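Side-chain contact in processed glycerol phosphate lipoteichoic acid synthase 2 (Bacillus subtilis, PDB 2W8D), which belongs, through its C-terminal domain, to the sulfatase-like family of the alkaline phosphatase clan and holds a magnesium ion: residues A155-N160 with M179-S184. Numbering follows the deposited sequence.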
loop_
_atom_site.group_PDB
_atom_site.type_symbol
_atom_site.label_atom_id
_atom_site.label_comp_id
_atom_site.label_asym_id
_atom_site.label_seq_id
_atom_site.Cartn_x
_atom_site.Cartn_y
_atom_site.Cartn_z
ATOM N N ALA A 155 -12.836 -19.332 2.687
ATOM C CA ALA A 155 -13.688 -20.292 3.411
ATOM C C ALA A 155 -14.873 -19.587 4.102
ATOM O O ALA A 155 -15.873 -20.218 4.400
ATOM C CB ALA A 155 -12.871 -21.131 4.417
ATOM N N TYR A 156 -14.760 -18.286 4.344
ATOM C CA TYR A 156 -15.786 -17.561 5.078
ATOM C C TYR A 156 -16.774 -16.806 4.189
ATOM O O TYR A 156 -17.666 -16.133 4.702
ATOM C CB TYR A 156 -15.156 -16.576 6.049
ATOM C CG TYR A 156 -14.464 -17.204 7.223
ATOM C CD1 TYR A 156 -15.123 -17.361 8.452
ATOM C CD2 TYR A 156 -13.131 -17.622 7.123
ATOM C CE1 TYR A 156 -14.472 -17.944 9.549
ATOM C CE2 TYR A 156 -12.480 -18.201 8.204
ATOM C CZ TYR A 156 -13.140 -18.348 9.403
ATOM O OH TYR A 156 -12.451 -18.934 10.452
ATOM N N TYR A 157 -16.602 -16.916 2.871
ATOM C CA TYR A 157 -17.511 -16.333 1.898
ATOM C C TYR A 157 -18.247 -17.403 1.096
ATOM O O TYR A 157 -17.730 -18.485 0.890
ATOM C CB TYR A 157 -16.745 -15.381 0.985
ATOM C CG TYR A 157 -16.012 -14.312 1.764
ATOM C CD1 TYR A 157 -16.619 -13.093 2.034
ATOM C CD2 TYR A 157 -14.723 -14.541 2.269
ATOM C CE1 TYR A 157 -15.977 -12.123 2.765
ATOM C CE2 TYR A 157 -14.064 -13.567 3.005
ATOM C CZ TYR A 157 -14.703 -12.365 3.251
ATOM O OH TYR A 157 -14.086 -11.392 3.981
ATOM N N ASP A 158 -19.480 -17.101 0.704
ATOM C CA ASP A 158 -20.267 -17.898 -0.238
ATOM C C ASP A 158 -19.648 -17.826 -1.645
ATOM O O ASP A 158 -19.773 -16.809 -2.344
ATOM C CB ASP A 158 -21.694 -17.330 -0.279
ATOM C CG ASP A 158 -22.700 -18.274 -0.937
ATOM O OD1 ASP A 158 -22.328 -19.416 -1.296
ATOM O OD2 ASP A 158 -23.887 -17.874 -1.082
HETATM N N MSE A 159 -18.987 -18.902 -2.067
HETATM C CA MSE A 159 -18.222 -18.889 -3.334
HETATM C C MSE A 159 -19.049 -19.362 -4.544
HETATM O O MSE A 159 -18.553 -20.130 -5.368
HETATM C CB MSE A 159 -16.928 -19.729 -3.222
HETATM C CG MSE A 159 -15.880 -19.228 -2.233
HETATM SE SE MSE A 159 -14.864 -17.640 -2.835
HETATM C CE MSE A 159 -13.816 -18.401 -4.339
ATOM N N ASN A 160 -20.290 -18.903 -4.664
ATOM C CA ASN A 160 -21.164 -19.386 -5.735
ATOM C C ASN A 160 -20.942 -18.760 -7.119
ATOM O O ASN A 160 -20.185 -17.804 -7.278
ATOM C CB ASN A 160 -22.640 -19.289 -5.321
ATOM C CG ASN A 160 -23.100 -17.856 -5.121
ATOM O OD1 ASN A 160 -23.391 -17.146 -6.083
ATOM N ND2 ASN A 160 -23.177 -17.429 -3.867
HETATM N N MSE A 179 -18.842 -7.480 6.585
HETATM C CA MSE A 179 -19.426 -6.659 7.663
HETATM C C MSE A 179 -19.636 -7.393 8.993
HETATM O O MSE A 179 -18.999 -7.018 9.981
HETATM C CB MSE A 179 -20.685 -5.896 7.220
HETATM C CG MSE A 179 -20.450 -4.904 6.055
HETATM SE SE MSE A 179 -18.708 -3.918 6.002
HETATM C CE MSE A 179 -18.997 -2.662 7.480
ATOM N N PRO A 180 -20.474 -8.460 9.026
ATOM C CA PRO A 180 -20.661 -9.144 10.330
ATOM C C PRO A 180 -19.371 -9.741 10.876
ATOM O O PRO A 180 -19.185 -9.836 12.077
ATOM C CB PRO A 180 -21.679 -10.263 10.029
ATOM C CG PRO A 180 -21.732 -10.367 8.529
ATOM C CD PRO A 180 -21.339 -9.023 7.973
ATOM N N LEU A 181 -18.462 -10.123 9.992
ATOM C CA LEU A 181 -17.208 -10.641 10.456
ATOM C C LEU A 181 -16.439 -9.502 11.124
ATOM O O LEU A 181 -15.908 -9.651 12.214
ATOM C CB LEU A 181 -16.442 -11.287 9.306
ATOM C CG LEU A 181 -17.230 -12.404 8.616
ATOM C CD1 LEU A 181 -16.511 -12.801 7.354
ATOM C CD2 LEU A 181 -17.498 -13.662 9.564
ATOM N N LEU A 182 -16.430 -8.340 10.500
ATOM C CA LEU A 182 -15.695 -7.206 11.042
ATOM C C LEU A 182 -16.283 -6.679 12.346
ATOM O O LEU A 182 -15.538 -6.269 13.235
ATOM C CB LEU A 182 -15.647 -6.074 10.029
ATOM C CG LEU A 182 -14.920 -4.836 10.521
ATOM C CD1 LEU A 182 -13.407 -5.100 10.568
ATOM C CD2 LEU A 182 -15.268 -3.677 9.610
ATOM N N GLU A 183 -17.610 -6.687 12.438
ATOM C CA GLU A 183 -18.331 -6.201 13.597
ATOM C C GLU A 183 -18.252 -7.176 14.787
ATOM O O GLU A 183 -18.616 -6.827 15.905
ATOM C CB GLU A 183 -19.796 -5.912 13.207
ATOM C CG GLU A 183 -19.932 -4.778 12.160
ATOM C CD GLU A 183 -21.214 -4.824 11.284
ATOM O OE1 GLU A 183 -22.127 -5.644 11.513
ATOM O OE2 GLU A 183 -21.305 -4.010 10.332
ATOM N N SER A 184 -17.755 -8.392 14.550
ATOM C CA SER A 184 -17.569 -9.358 15.631
ATOM C C SER A 184 -16.178 -9.193 16.295
ATOM O O SER A 184 -15.879 -9.827 17.299
ATOM C CB SER A 184 -17.816 -10.797 15.135
ATOM O OG SER A 184 -16.617 -11.386 14.629
#
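The carbonyl oxygen of L181 is gripped twice by S184 near the end of helix 171-183: S184 OG donates to L181 O at 3.1 Å, S184 N at 3.2 Å, and both approach from the same face of the carbonyl plane. The hydroxyl sits 22° out of that plane. Both bonds stay within 179-184; what crosses to the 155-160 loop is the leucine side chain. With CD1 trans to CA (chi2 170°), L181 extends that methyl outward, alongside Y156 CB at 4.2 Å. The phenol of Y157 comes to the same methyl, its OH 4.4 Å from L181 CD1, but that hydroxyl finds its hydrogen bond with the side chain of S178, one turn back on the helix. L181 and Y157 also both touch F129 on strand 125-130, while the Y156 ring packs edge-to-face with F152. The loop and helix belong to the connection from strand 150-152 to strand 189-194, a beta-alpha-beta crossover that passes over strand 125-130. Across these two segments no hydrogen bond forms and just 107 Å² is buried, so the junction is modest and apolar, resting mainly on the CD1 methyl of L181, while the polar end of Y157 is tied to S178 instead.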